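Local coordinates for protein lectin (Trichosanthes anguina, PDB 4HR6) that probably binds carbohydrate as a nontoxic three-chain seed lectin, in which this chain probably forms the larger part of a ribosome-inactivating-protein-like A chain, at residues 149-154 and 197-202; 165-170 and 181-186; 79-84 and 106-111. One frame throughout, in Å; residues are numbered along the deposited sequence.

Contact 1: 149-154 and 197-202; sequences NWSEIS and LQLYHC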
ATOM      1  N   ASN B 149      -7.028  -1.832  11.527  1.00 31.94           N
ATOM      2  CA  ASN B 149      -7.529  -2.691  10.428  1.00 28.37           C
ATOM      3  C   ASN B 149      -6.545  -3.682   9.845  1.00 27.59           C
ATOM      4  O   ASN B 149      -6.867  -4.357   8.874  1.00 28.15           O
ATOM      5  CB  ASN B 149      -8.063  -1.813   9.297  1.00 31.03           C
ATOM      6  CG  ASN B 149      -9.401  -1.203   9.631  1.00 30.75           C
ATOM      7  OD1 ASN B 149     -10.390  -1.901   9.722  1.00 34.69           O
ATOM      8  ND2 ASN B 149      -9.432   0.082   9.843  1.00 33.26           N
ATOM      9  N   TRP B 150      -5.344  -3.788  10.417  1.00 27.58           N
ATOM     10  CA  TRP B 150      -4.303  -4.650   9.836  1.00 28.12           C
ATOM     11  C   TRP B 150      -4.727  -6.102   9.658  1.00 28.92           C
ATOM     12  O   TRP B 150      -4.417  -6.735   8.644  1.00 31.21           O
ATOM     13  CB  TRP B 150      -3.058  -4.613  10.713  1.00 27.58           C
ATOM     14  CG  TRP B 150      -1.985  -5.493  10.263  1.00 26.66           C
ATOM     15  CD1 TRP B 150      -1.258  -5.368   9.128  1.00 27.99           C
ATOM     16  CD2 TRP B 150      -1.459  -6.636  10.954  1.00 26.83           C
ATOM     17  NE1 TRP B 150      -0.310  -6.366   9.056  1.00 27.20           N
ATOM     18  CE2 TRP B 150      -0.421  -7.164  10.158  1.00 26.37           C
ATOM     19  CE3 TRP B 150      -1.779  -7.273  12.159  1.00 28.01           C
ATOM     20  CZ2 TRP B 150       0.312  -8.295  10.523  1.00 28.66           C
ATOM     21  CZ3 TRP B 150      -1.052  -8.399  12.529  1.00 29.24           C
ATOM     22  CH2 TRP B 150      -0.007  -8.891  11.718  1.00 30.08           C
ATOM     23  N   SER B 151      -5.393  -6.642  10.673  1.00 28.51           N
ATOM     24  CA  SER B 151      -5.873  -8.011  10.613  1.00 29.05           C
ATOM     25  C   SER B 151      -6.864  -8.206   9.481  1.00 26.43           C
ATOM     26  O   SER B 151      -6.762  -9.141   8.710  1.00 27.55           O
ATOM     27  CB  SER B 151      -6.549  -8.401  11.932  1.00 30.67           C
ATOM     28  OG  SER B 151      -6.965  -9.747  11.842  1.00 32.40           O
ATOM     29  N   GLU B 152      -7.828  -7.310   9.417  1.00 29.38           N
ATOM     30  CA  GLU B 152      -8.871  -7.322   8.407  1.00 31.43           C
ATOM     31  C   GLU B 152      -8.315  -7.092   6.992  1.00 32.59           C
ATOM     32  O   GLU B 152      -8.754  -7.748   6.050  1.00 32.90           O
ATOM     33  CB  GLU B 152      -9.878  -6.236   8.758  1.00 32.83           C
ATOM     34  CG  GLU B 152     -11.113  -6.176   7.890  1.00 37.17           C
ATOM     35  CD  GLU B 152     -11.972  -7.433   7.948  1.00 38.92           C
ATOM     36  OE1 GLU B 152     -11.901  -8.184   8.934  1.00 40.60           O
ATOM     37  OE2 GLU B 152     -12.730  -7.659   6.984  1.00 44.97           O
ATOM     38  N   ILE B 153      -7.359  -6.165   6.850  1.00 29.30           N
ATOM     39  CA  ILE B 153      -6.671  -5.944   5.567  1.00 28.51           C
ATOM     40  C   ILE B 153      -5.927  -7.179   5.150  1.00 26.91           C
ATOM     41  O   ILE B 153      -6.001  -7.588   4.000  1.00 28.63           O
ATOM     42  CB  ILE B 153      -5.650  -4.781   5.640  1.00 29.32           C
ATOM     43  CG1 ILE B 153      -6.376  -3.449   5.703  1.00 30.54           C
ATOM     44  CG2 ILE B 153      -4.682  -4.778   4.458  1.00 29.92           C
ATOM     45  CD1 ILE B 153      -5.479  -2.305   6.128  1.00 31.90           C
ATOM     46  N   SER B 154      -5.185  -7.777   6.063  1.00 26.95           N
ATOM     47  CA  SER B 154      -4.536  -9.037   5.725  1.00 27.19           C
ATOM     48  C   SER B 154      -5.536 -10.108   5.238  1.00 26.79           C
ATOM     49  O   SER B 154      -5.267 -10.821   4.296  1.00 24.78           O
ATOM     50  CB  SER B 154      -3.776  -9.600   6.925  1.00 28.26           C
ATOM     51  OG  SER B 154      -2.811  -8.725   7.434  1.00 25.76           O
ATOM     52  N   LEU B 197       3.827  -6.407   5.803  1.00 33.08           N
ATOM     53  CA  LEU B 197       3.710  -7.736   6.391  1.00 30.81           C
ATOM     54  C   LEU B 197       2.239  -8.044   6.571  1.00 31.21           C
ATOM     55  O   LEU B 197       1.478  -7.167   6.951  1.00 30.74           O
ATOM     56  CB  LEU B 197       4.378  -7.782   7.759  1.00 31.79           C
ATOM     57  CG  LEU B 197       5.899  -7.733   7.826  1.00 32.93           C
ATOM     58  CD1 LEU B 197       6.337  -7.671   9.282  1.00 32.27           C
ATOM     59  CD2 LEU B 197       6.560  -8.899   7.121  1.00 31.76           C
ATOM     60  N   GLN B 198       1.828  -9.285   6.312  1.00 30.30           N
ATOM     61  CA  GLN B 198       0.427  -9.628   6.525  1.00 30.77           C
ATOM     62  C   GLN B 198       0.243 -10.813   7.456  1.00 29.27           C
ATOM     63  O   GLN B 198       1.008 -11.786   7.423  1.00 28.38           O
ATOM     64  CB  GLN B 198      -0.324  -9.825   5.204  1.00 32.40           C
ATOM     65  CG  GLN B 198       0.128 -10.975   4.346  1.00 33.30           C
ATOM     66  CD  GLN B 198      -0.589 -10.991   3.009  1.00 33.15           C
ATOM     67  OE1 GLN B 198      -1.800 -11.164   2.953  1.00 31.71           O
ATOM     68  NE2 GLN B 198       0.161 -10.822   1.926  1.00 35.53           N
ATOM     69  N   LEU B 199      -0.778 -10.699   8.298  1.00 27.90           N
ATOM     70  CA  LEU B 199      -1.193 -11.793   9.169  1.00 29.52           C
ATOM     71  C   LEU B 199      -1.767 -12.942   8.341  1.00 28.91           C
ATOM     72  O   LEU B 199      -2.606 -12.721   7.466  1.00 29.59           O
ATOM     73  CB  LEU B 199      -2.255 -11.287  10.147  1.00 31.25           C
ATOM     74  CG  LEU B 199      -2.735 -12.236  11.251  1.00 33.07           C
ATOM     75  CD1 LEU B 199      -1.642 -12.517  12.262  1.00 32.74           C
ATOM     76  CD2 LEU B 199      -3.936 -11.603  11.935  1.00 34.95           C
ATOM     77  N   TYR B 200      -1.320 -14.156   8.633  1.00 29.11           N
ATOM     78  CA  TYR B 200      -1.895 -15.367   8.051  1.00 30.32           C
ATOM     79  C   TYR B 200      -3.334 -15.645   8.522  1.00 28.95           C
ATOM     80  O   TYR B 200      -3.618 -15.670   9.704  1.00 27.67           O
ATOM     81  CB  TYR B 200      -1.020 -16.571   8.392  1.00 30.34           C
ATOM     82  CG  TYR B 200      -1.579 -17.868   7.882  1.00 32.69           C
ATOM     83  CD1 TYR B 200      -2.346 -18.688   8.714  1.00 33.01           C
ATOM     84  CD2 TYR B 200      -1.371 -18.270   6.569  1.00 31.98           C
ATOM     85  CE1 TYR B 200      -2.870 -19.871   8.260  1.00 32.46           C
ATOM     86  CE2 TYR B 200      -1.883 -19.460   6.111  1.00 35.11           C
ATOM     87  CZ  TYR B 200      -2.642 -20.255   6.963  1.00 32.96           C
ATOM     88  OH  TYR B 200      -3.158 -21.441   6.520  1.00 32.61           O
ATOM     89  N   HIS B 201      -4.239 -15.834   7.578  1.00 30.35           N
ATOM     90  CA  HIS B 201      -5.606 -16.283   7.885  1.00 30.73           C
ATOM     91  C   HIS B 201      -5.900 -17.574   7.155  1.00 31.95           C
ATOM     92  O   HIS B 201      -6.485 -18.485   7.743  1.00 34.61           O
ATOM     93  CB  HIS B 201      -6.654 -15.262   7.453  1.00 31.52           C
ATOM     94  CG  HIS B 201      -6.716 -14.038   8.308  1.00 31.96           C
ATOM     95  ND1 HIS B 201      -7.471 -13.975   9.452  1.00 35.50           N
ATOM     96  CD2 HIS B 201      -6.144 -12.821   8.168  1.00 33.33           C
ATOM     97  CE1 HIS B 201      -7.361 -12.771   9.987  1.00 36.14           C
ATOM     98  NE2 HIS B 201      -6.569 -12.049   9.221  1.00 32.87           N
ATOM     99  N   CYS B 202      -5.529 -17.648   5.870  1.00 31.45           N
ATOM    100  CA  CYS B 202      -5.896 -18.791   5.037  1.00 35.13           C
ATOM    101  C   CYS B 202      -4.802 -19.202   4.070  1.00 38.83           C
ATOM    102  O   CYS B 202      -3.991 -18.364   3.672  1.00 37.97           O
ATOM    103  CB  CYS B 202      -7.140 -18.454   4.247  1.00 38.51           C
ATOM    104  SG  CYS B 202      -8.653 -18.378   5.235  1.00 44.67           S
TER

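Contact 2: 165-170 and 181-186; sequences GLFGSV and IEVDSI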
ATOM      1  N   GLY B 165      -8.734  -9.785  -7.261  1.00 38.33           N
ATOM      2  CA  GLY B 165      -8.171  -8.723  -6.422  1.00 39.34           C
ATOM      3  C   GLY B 165      -9.204  -7.890  -5.698  1.00 38.55           C
ATOM      4  O   GLY B 165      -8.869  -6.886  -5.074  1.00 36.86           O
ATOM      5  N   LEU B 166     -10.461  -8.319  -5.755  1.00 36.88           N
ATOM      6  CA  LEU B 166     -11.524  -7.645  -5.046  1.00 36.33           C
ATOM      7  C   LEU B 166     -11.687  -8.195  -3.631  1.00 37.50           C
ATOM      8  O   LEU B 166     -11.627  -9.406  -3.398  1.00 37.03           O
ATOM      9  CB  LEU B 166     -12.845  -7.791  -5.808  1.00 40.70           C
ATOM     10  CG  LEU B 166     -12.886  -6.960  -7.104  1.00 42.53           C
ATOM     11  CD1 LEU B 166     -13.705  -7.650  -8.181  1.00 45.63           C
ATOM     12  CD2 LEU B 166     -13.436  -5.573  -6.828  1.00 42.72           C
ATOM     13  N   PHE B 167     -11.927  -7.286  -2.700  1.00 36.47           N
ATOM     14  CA  PHE B 167     -12.131  -7.627  -1.308  1.00 38.73           C
ATOM     15  C   PHE B 167     -13.532  -8.207  -1.107  1.00 42.00           C
ATOM     16  O   PHE B 167     -14.437  -7.955  -1.897  1.00 39.97           O
ATOM     17  CB  PHE B 167     -11.984  -6.365  -0.450  1.00 35.91           C
ATOM     18  CG  PHE B 167     -10.566  -5.873  -0.298  1.00 33.67           C
ATOM     19  CD1 PHE B 167     -10.302  -4.823   0.555  1.00 34.26           C
ATOM     20  CD2 PHE B 167      -9.503  -6.487  -0.947  1.00 33.63           C
ATOM     21  CE1 PHE B 167      -9.013  -4.358   0.745  1.00 35.67           C
ATOM     22  CE2 PHE B 167      -8.211  -6.035  -0.756  1.00 33.33           C
ATOM     23  CZ  PHE B 167      -7.969  -4.971   0.096  1.00 34.35           C
ATOM     24  N   GLY B 168     -13.700  -8.980  -0.042  1.00 42.36           N
ATOM     25  CA  GLY B 168     -15.006  -9.511   0.326  1.00 44.14           C
ATOM     26  C   GLY B 168     -15.772  -8.490   1.127  1.00 45.01           C
ATOM     27  O   GLY B 168     -16.985  -8.558   1.229  1.00 46.41           O
ATOM     28  N   SER B 169     -15.050  -7.531   1.690  1.00 44.30           N
ATOM     29  CA  SER B 169     -15.642  -6.510   2.517  1.00 45.64           C
ATOM     30  C   SER B 169     -14.847  -5.201   2.386  1.00 45.34           C
ATOM     31  O   SER B 169     -13.647  -5.213   2.119  1.00 47.93           O
ATOM     32  CB  SER B 169     -15.698  -7.016   3.968  1.00 49.04           C
ATOM     33  OG  SER B 169     -15.410  -5.988   4.897  1.00 57.55           O
ATOM     34  N   VAL B 170     -15.527  -4.078   2.572  1.00 42.35           N
ATOM     35  CA  VAL B 170     -14.893  -2.763   2.512  1.00 44.50           C
ATOM     36  C   VAL B 170     -14.066  -2.499   3.769  1.00 42.82           C
ATOM     37  O   VAL B 170     -14.492  -2.821   4.865  1.00 42.11           O
ATOM     38  CB  VAL B 170     -15.958  -1.660   2.348  1.00 46.47           C
ATOM     39  CG1 VAL B 170     -15.351  -0.274   2.504  1.00 49.73           C
ATOM     40  CG2 VAL B 170     -16.632  -1.788   0.991  1.00 47.71           C
ATOM     41  N   ILE B 181     -11.604   7.049   3.040  1.00 44.62           N
ATOM     42  CA  ILE B 181     -11.372   6.359   1.787  1.00 44.29           C
ATOM     43  C   ILE B 181     -11.778   4.907   1.980  1.00 46.26           C
ATOM     44  O   ILE B 181     -11.074   4.148   2.640  1.00 47.35           O
ATOM     45  CB  ILE B 181      -9.888   6.408   1.366  1.00 43.11           C
ATOM     46  CG1 ILE B 181      -9.402   7.840   1.283  1.00 44.09           C
ATOM     47  CG2 ILE B 181      -9.677   5.715   0.030  1.00 43.39           C
ATOM     48  CD1 ILE B 181      -7.996   7.960   0.730  1.00 48.28           C
ATOM     49  N   GLU B 182     -12.906   4.524   1.390  1.00 46.34           N
ATOM     50  CA  GLU B 182     -13.382   3.149   1.439  1.00 47.28           C
ATOM     51  C   GLU B 182     -12.689   2.327   0.360  1.00 44.64           C
ATOM     52  O   GLU B 182     -12.847   2.584  -0.821  1.00 49.47           O
ATOM     53  CB  GLU B 182     -14.894   3.112   1.243  1.00 51.26           C
ATOM     54  CG  GLU B 182     -15.672   3.873   2.304  1.00 55.99           C
ATOM     55  CD  GLU B 182     -17.155   4.022   1.983  1.00 63.54           C
ATOM     56  OE1 GLU B 182     -17.637   3.409   1.002  1.00 68.34           O
ATOM     57  OE2 GLU B 182     -17.843   4.765   2.720  1.00 65.49           O
ATOM     58  N   VAL B 183     -11.909   1.345   0.781  1.00 40.62           N
ATOM     59  CA  VAL B 183     -11.135   0.507  -0.115  1.00 41.00           C
ATOM     60  C   VAL B 183     -11.802  -0.877  -0.221  1.00 40.26           C
ATOM     61  O   VAL B 183     -12.089  -1.525   0.793  1.00 39.09           O
ATOM     62  CB  VAL B 183      -9.697   0.356   0.431  1.00 40.37           C
ATOM     63  CG1 VAL B 183      -8.867  -0.546  -0.452  1.00 44.53           C
ATOM     64  CG2 VAL B 183      -9.056   1.717   0.576  1.00 43.45           C
ATOM     65  N   ASP B 184     -12.017  -1.332  -1.448  1.00 37.82           N
ATOM     66  CA  ASP B 184     -12.709  -2.589  -1.695  1.00 37.66           C
ATOM     67  C   ASP B 184     -11.953  -3.496  -2.653  1.00 35.98           C
ATOM     68  O   ASP B 184     -12.519  -4.446  -3.171  1.00 33.15           O
ATOM     69  CB  ASP B 184     -14.121  -2.301  -2.215  1.00 41.17           C
ATOM     70  CG  ASP B 184     -14.129  -1.737  -3.624  1.00 44.21           C
ATOM     71  OD1 ASP B 184     -15.005  -2.156  -4.417  1.00 44.63           O
ATOM     72  OD2 ASP B 184     -13.250  -0.899  -3.947  1.00 44.59           O
ATOM     73  N   SER B 185     -10.662  -3.216  -2.871  1.00 36.63           N
ATOM     74  CA  SER B 185      -9.835  -4.033  -3.756  1.00 36.36           C
ATOM     75  C   SER B 185      -8.372  -3.777  -3.472  1.00 34.52           C
ATOM     76  O   SER B 185      -8.030  -2.847  -2.764  1.00 36.11           O
ATOM     77  CB  SER B 185     -10.122  -3.707  -5.232  1.00 36.35           C
ATOM     78  OG  SER B 185      -9.568  -2.454  -5.583  1.00 36.08           O
ATOM     79  N   ILE B 186      -7.507  -4.591  -4.049  1.00 35.31           N
ATOM     80  CA  ILE B 186      -6.080  -4.363  -3.914  1.00 39.01           C
ATOM     81  C   ILE B 186      -5.519  -3.246  -4.804  1.00 39.04           C
ATOM     82  O   ILE B 186      -4.359  -2.899  -4.664  1.00 37.73           O
ATOM     83  CB  ILE B 186      -5.273  -5.604  -4.269  1.00 42.38           C
ATOM     84  CG1 ILE B 186      -5.671  -6.102  -5.658  1.00 43.13           C
ATOM     85  CG2 ILE B 186      -5.440  -6.663  -3.198  1.00 47.82           C
ATOM     86  CD1 ILE B 186      -4.525  -6.757  -6.375  1.00 47.71           C
TER

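Contact 3: 79-84 and 106-111; sequences QTIVLG and SFLVII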
ATOM      1  N   GLN B  79      -4.158   8.854  20.035  1.00 34.65           N
ATOM      2  CA  GLN B  79      -4.259  10.180  19.412  1.00 38.62           C
ATOM      3  C   GLN B  79      -3.890  11.332  20.345  1.00 40.55           C
ATOM      4  O   GLN B  79      -4.055  12.493  19.998  1.00 40.64           O
ATOM      5  CB  GLN B  79      -5.659  10.383  18.870  1.00 41.39           C
ATOM      6  CG  GLN B  79      -5.929   9.455  17.704  1.00 45.05           C
ATOM      7  CD  GLN B  79      -7.372   9.432  17.308  1.00 47.82           C
ATOM      8  OE1 GLN B  79      -8.087   8.487  17.613  1.00 53.38           O
ATOM      9  NE2 GLN B  79      -7.816  10.479  16.617  1.00 56.04           N
ATOM     10  N   THR B  80      -3.375  10.985  21.518  1.00 38.94           N
ATOM     11  CA  THR B  80      -2.946  11.917  22.526  1.00 39.94           C
ATOM     12  C   THR B  80      -1.457  11.741  22.850  1.00 38.22           C
ATOM     13  O   THR B  80      -0.857  12.567  23.518  1.00 41.80           O
ATOM     14  CB  THR B  80      -3.789  11.654  23.790  1.00 45.58           C
ATOM     15  OG1 THR B  80      -5.085  12.236  23.598  1.00 50.15           O
ATOM     16  CG2 THR B  80      -3.156  12.225  25.034  1.00 50.43           C
ATOM     17  N   ILE B  81      -0.847  10.662  22.388  1.00 35.08           N
ATOM     18  CA  ILE B  81       0.468  10.305  22.867  1.00 32.87           C
ATOM     19  C   ILE B  81       1.503  10.577  21.807  1.00 32.09           C
ATOM     20  O   ILE B  81       1.408  10.063  20.698  1.00 32.94           O
ATOM     21  CB  ILE B  81       0.513   8.819  23.259  1.00 34.95           C
ATOM     22  CG1 ILE B  81      -0.423   8.575  24.447  1.00 36.86           C
ATOM     23  CG2 ILE B  81       1.925   8.399  23.603  1.00 35.14           C
ATOM     24  CD1 ILE B  81      -0.852   7.138  24.589  1.00 38.19           C
ATOM     25  N   VAL B  82       2.513  11.357  22.171  1.00 30.40           N
ATOM     26  CA  VAL B  82       3.535  11.765  21.233  1.00 33.00           C
ATOM     27  C   VAL B  82       4.485  10.616  20.947  1.00 31.91           C
ATOM     28  O   VAL B  82       4.837   9.861  21.853  1.00 33.28           O
ATOM     29  CB  VAL B  82       4.342  13.013  21.722  1.00 33.01           C
ATOM     30  CG1 VAL B  82       3.469  14.247  21.697  1.00 34.04           C
ATOM     31  CG2 VAL B  82       4.888  12.828  23.132  1.00 37.34           C
ATOM     32  N   LEU B  83       4.878  10.503  19.679  1.00 29.71           N
ATOM     33  CA  LEU B  83       5.875   9.559  19.201  1.00 30.18           C
ATOM     34  C   LEU B  83       7.078  10.334  18.690  1.00 32.23           C
ATOM     35  O   LEU B  83       6.947  11.481  18.251  1.00 31.06           O
ATOM     36  CB  LEU B  83       5.315   8.728  18.053  1.00 30.46           C
ATOM     37  CG  LEU B  83       4.005   8.012  18.373  1.00 30.43           C
ATOM     38  CD1 LEU B  83       3.592   7.170  17.183  1.00 29.53           C
ATOM     39  CD2 LEU B  83       4.174   7.170  19.636  1.00 31.40           C
ATOM     40  N   GLY B  84       8.240   9.691  18.720  1.00 31.47           N
ATOM     41  CA  GLY B  84       9.478  10.314  18.272  1.00 30.47           C
ATOM     42  C   GLY B  84      10.668   9.759  19.014  1.00 31.85           C
ATOM     43  O   GLY B  84      10.542   8.851  19.846  1.00 32.02           O
ATOM     44  N   SER B 106       4.465   3.652  27.919  1.00 27.84           N
ATOM     45  CA  SER B 106       5.730   3.311  27.273  1.00 27.38           C
ATOM     46  C   SER B 106       5.544   2.192  26.251  1.00 28.23           C
ATOM     47  O   SER B 106       6.121   2.261  25.175  1.00 25.63           O
ATOM     48  CB  SER B 106       6.803   2.979  28.308  1.00 27.94           C
ATOM     49  OG  SER B 106       6.921   4.031  29.261  1.00 29.44           O
ATOM     50  N   PHE B 107       4.700   1.200  26.565  1.00 28.03           N
ATOM     51  CA  PHE B 107       4.378   0.156  25.592  1.00 29.02           C
ATOM     52  C   PHE B 107       3.697   0.723  24.325  1.00 28.81           C
ATOM     53  O   PHE B 107       4.025   0.349  23.213  1.00 28.50           O
ATOM     54  CB  PHE B 107       3.506  -0.947  26.213  1.00 29.62           C
ATOM     55  CG  PHE B 107       4.298  -2.046  26.875  1.00 30.37           C
ATOM     56  CD1 PHE B 107       4.078  -2.379  28.198  1.00 31.45           C
ATOM     57  CD2 PHE B 107       5.257  -2.747  26.166  1.00 31.69           C
ATOM     58  CE1 PHE B 107       4.807  -3.403  28.804  1.00 33.16           C
ATOM     59  CE2 PHE B 107       5.996  -3.764  26.767  1.00 32.26           C
ATOM     60  CZ  PHE B 107       5.767  -4.089  28.080  1.00 32.54           C
ATOM     61  N   LEU B 108       2.757   1.629  24.507  1.00 29.01           N
ATOM     62  CA  LEU B 108       2.093   2.286  23.374  1.00 29.81           C
ATOM     63  C   LEU B 108       3.087   2.963  22.407  1.00 29.34           C
ATOM     64  O   LEU B 108       2.989   2.822  21.178  1.00 28.12           O
ATOM     65  CB  LEU B 108       1.095   3.293  23.907  1.00 30.44           C
ATOM     66  CG  LEU B 108      -0.413   3.031  23.850  1.00 31.13           C
ATOM     67  CD1 LEU B 108      -0.805   1.636  23.457  1.00 31.25           C
ATOM     68  CD2 LEU B 108      -1.084   3.457  25.156  1.00 31.24           C
ATOM     69  N   VAL B 109       4.080   3.641  22.962  1.00 28.15           N
ATOM     70  CA  VAL B 109       5.120   4.246  22.150  1.00 27.92           C
ATOM     71  C   VAL B 109       5.923   3.197  21.386  1.00 27.83           C
ATOM     72  O   VAL B 109       6.100   3.279  20.160  1.00 26.57           O
ATOM     73  CB  VAL B 109       6.062   5.101  23.021  1.00 29.36           C
ATOM     74  CG1 VAL B 109       7.213   5.631  22.199  1.00 30.61           C
ATOM     75  CG2 VAL B 109       5.300   6.261  23.665  1.00 29.78           C
ATOM     76  N   ILE B 110       6.411   2.199  22.119  1.00 28.53           N
ATOM     77  CA  ILE B 110       7.325   1.221  21.571  1.00 27.22           C
ATOM     78  C   ILE B 110       6.630   0.349  20.522  1.00 27.13           C
ATOM     79  O   ILE B 110       7.170   0.120  19.449  1.00 28.43           O
ATOM     80  CB  ILE B 110       7.935   0.357  22.691  1.00 30.22           C
ATOM     81  CG1 ILE B 110       8.948   1.174  23.483  1.00 31.40           C
ATOM     82  CG2 ILE B 110       8.617  -0.870  22.108  1.00 30.56           C
ATOM     83  CD1 ILE B 110       9.178   0.670  24.882  1.00 32.91           C
ATOM     84  N   ILE B 111       5.433  -0.124  20.835  1.00 24.73           N
ATOM     85  CA  ILE B 111       4.705  -0.989  19.930  1.00 26.79           C
ATOM     86  C   ILE B 111       4.472  -0.259  18.600  1.00 25.85           C
ATOM     87  O   ILE B 111       4.736  -0.801  17.533  1.00 24.88           O
ATOM     88  CB  ILE B 111       3.386  -1.492  20.587  1.00 28.34           C
ATOM     89  CG1 ILE B 111       3.727  -2.510  21.684  1.00 29.33           C
ATOM     90  CG2 ILE B 111       2.449  -2.121  19.573  1.00 29.18           C
ATOM     91  CD1 ILE B 111       2.555  -2.885  22.553  1.00 32.04           C
TER

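Contact 1: 149-154 and 197-202
Trp150 NE1 gives a nearly straight hydrogen bond to Leu197 O, 2.9 Å long with an angle of 166° at the hydrogen. The acceptor lies in the plane of the indole, at its edge. One turn along the helix, Ser154 OG takes the N-H of Leu199, with OG and Leu199 N 3.0 Å apart. The same OG donates back to Trp150 O. That carbonyl holds two donors, Ser154 N and Ser154 OG, which reach it from opposite faces of its plane. The third bond runs from His201 NE2 to Ser151 O, 3.0 Å and more bent at 141°, with the donor above the carbonyl plane. Leu199 CB lies over the six-membered ring of Trp150 in a CH-pi contact. With Leu199 CG anti to the backbone N (chi1 -174°), its methyls fall between the indole and Ser151, CD1 at Trp150 CH2 and CD2 3.6 Å from Ser151 OG. Gln158, one turn beyond Ser154, hydrogen-bonds Leu199 O through NE2 and His201 N through OE1. The arrangement is a C-terminal loop laid along helix 141-159 and tied at Cys202 by a disulfide to Cys3 of another chain, consistent with the A-chain part of a type II RIP homologue.

Contact 2: 165-170 and 181-186
Phe167 has CG beside its backbone N and anti to the carbonyl carbon (chi1 -73°), which lays the ring over the backbone of the partner strand. Ser185 N and Ser185 C lie over one face of this ring. The ring's CE2 meets Ser185 C at 3.5 Å. Phe167 CE1 packs on Val183 CG1 at 4.0 Å. Phe167 CE2 meets Ile186 CG2 at 3.7 Å. In Ile186, CG1 sits between the backbone N and the carbonyl carbon (chi1 54°), and this puts it against Gly165 O and Gly165 CA. The 3.3 Å from Ile186 CG1 to Gly165 O is a close approach. Gly165 has a positive phi (82°) and no side chain to compete with Ile186 CG1 for this position.

Two backbone hydrogen bonds join the segments. Ile186 N donates to Gly165 O, and Phe167 N donates to Asp184 O, both at 2.9 Å. Between them Leu166 and Ser185 form a non-hydrogen-bonded antiparallel pair. Their side chains share one face of the sheet, where Leu166 CD2 meets Ser185 CB. This is the open end of the beta hairpin formed by strands 166-174 and 180-185. The chain turns a corner at Gly168 and Ser169, then returns to the partner strand at Val170. There Val170 CA makes a CH...O contact with Val183 O, 3.5 Å long. Val170 CG1 rests on Glu182 CB at 3.6 Å, and Val170 CG2 lies near Asp184 CB. Gln156 of helix 141-159 accepts a hydrogen bond from Gly168 N at the corner. The carboxylate of Asp184 leads to another chain, with OD1 in a salt bridge to Arg8 of that chain and OD2 hydrogen-bonded to the backbone N of its Asn133. Ser185 OG is hydrogen-bonded to the backbone O of Val131 in the same neighbouring chain.

Contact 3: 79-84 and 106-111
Ile81 reaches across to the helix with both of its branches. Its CB points toward the helix and splits into CG1 and CG2. CG2, anti to the backbone N, takes the route to Val109, and Ile81 CG2 touches Val109 CG2 at 4.0 Å. CG1 runs beside the backbone N (chi1 -65°) and carries CD1 on to Leu108. There Ile81 CD1 meets Leu108 CD2 at 3.7 Å and lies 4.2 Å from Leu108 CG. The two side chains cross at about a right angle, and their CD1 and CD2 methyls meet. Ile81 thus reaches two successive helix residues at once.

Val109 is shared by the loop residues that follow. Val109 CG2 also lies 4.1 Å from Val82 O. Leu83 comes in with CD2, which rests on Val109 CA at 4.0 Å and is a little further from Val109 CG1. The contact is therefore apolar, made of methyl groups and a few backbone atoms. Ile81, Leu83, Leu108 and Val109 are all buried.

The loop 79-84 ends in Gly84, the N-cap residue of helix 85-96, and its Leu83 makes backbone hydrogen bonds with Phe137. Ile81 also packs on Leu105 of helix 103-119, while Leu108 reaches Phe67 and Leu70 of helix 67-74. Ile110 of helix 103-119 meets Leu88 and Ala91 of helix 85-96.

Overall arrangement
From the N terminus, the chain first builds the mixed sheet, with helix 46-51 before its last strand, and then enters a mainly helical part. Contact 3 is the first to close. It brings helix 103-119 back to the loop between helices 67-74 and 85-96. The chain then goes on to helix 141-159, where contact 1 opens. Contact 2 closes the following hairpin, 166-174 with 180-185, and is nested inside the larger loop that contact 1 closes at 197-202. Contacts 1 and 2 touch through Glu152 and Ser169, with centres about 13 Å apart. Contact 3 comes earlier in series, on the opposite side of the chain's centre from contact 1, their centres about 23 Å apart.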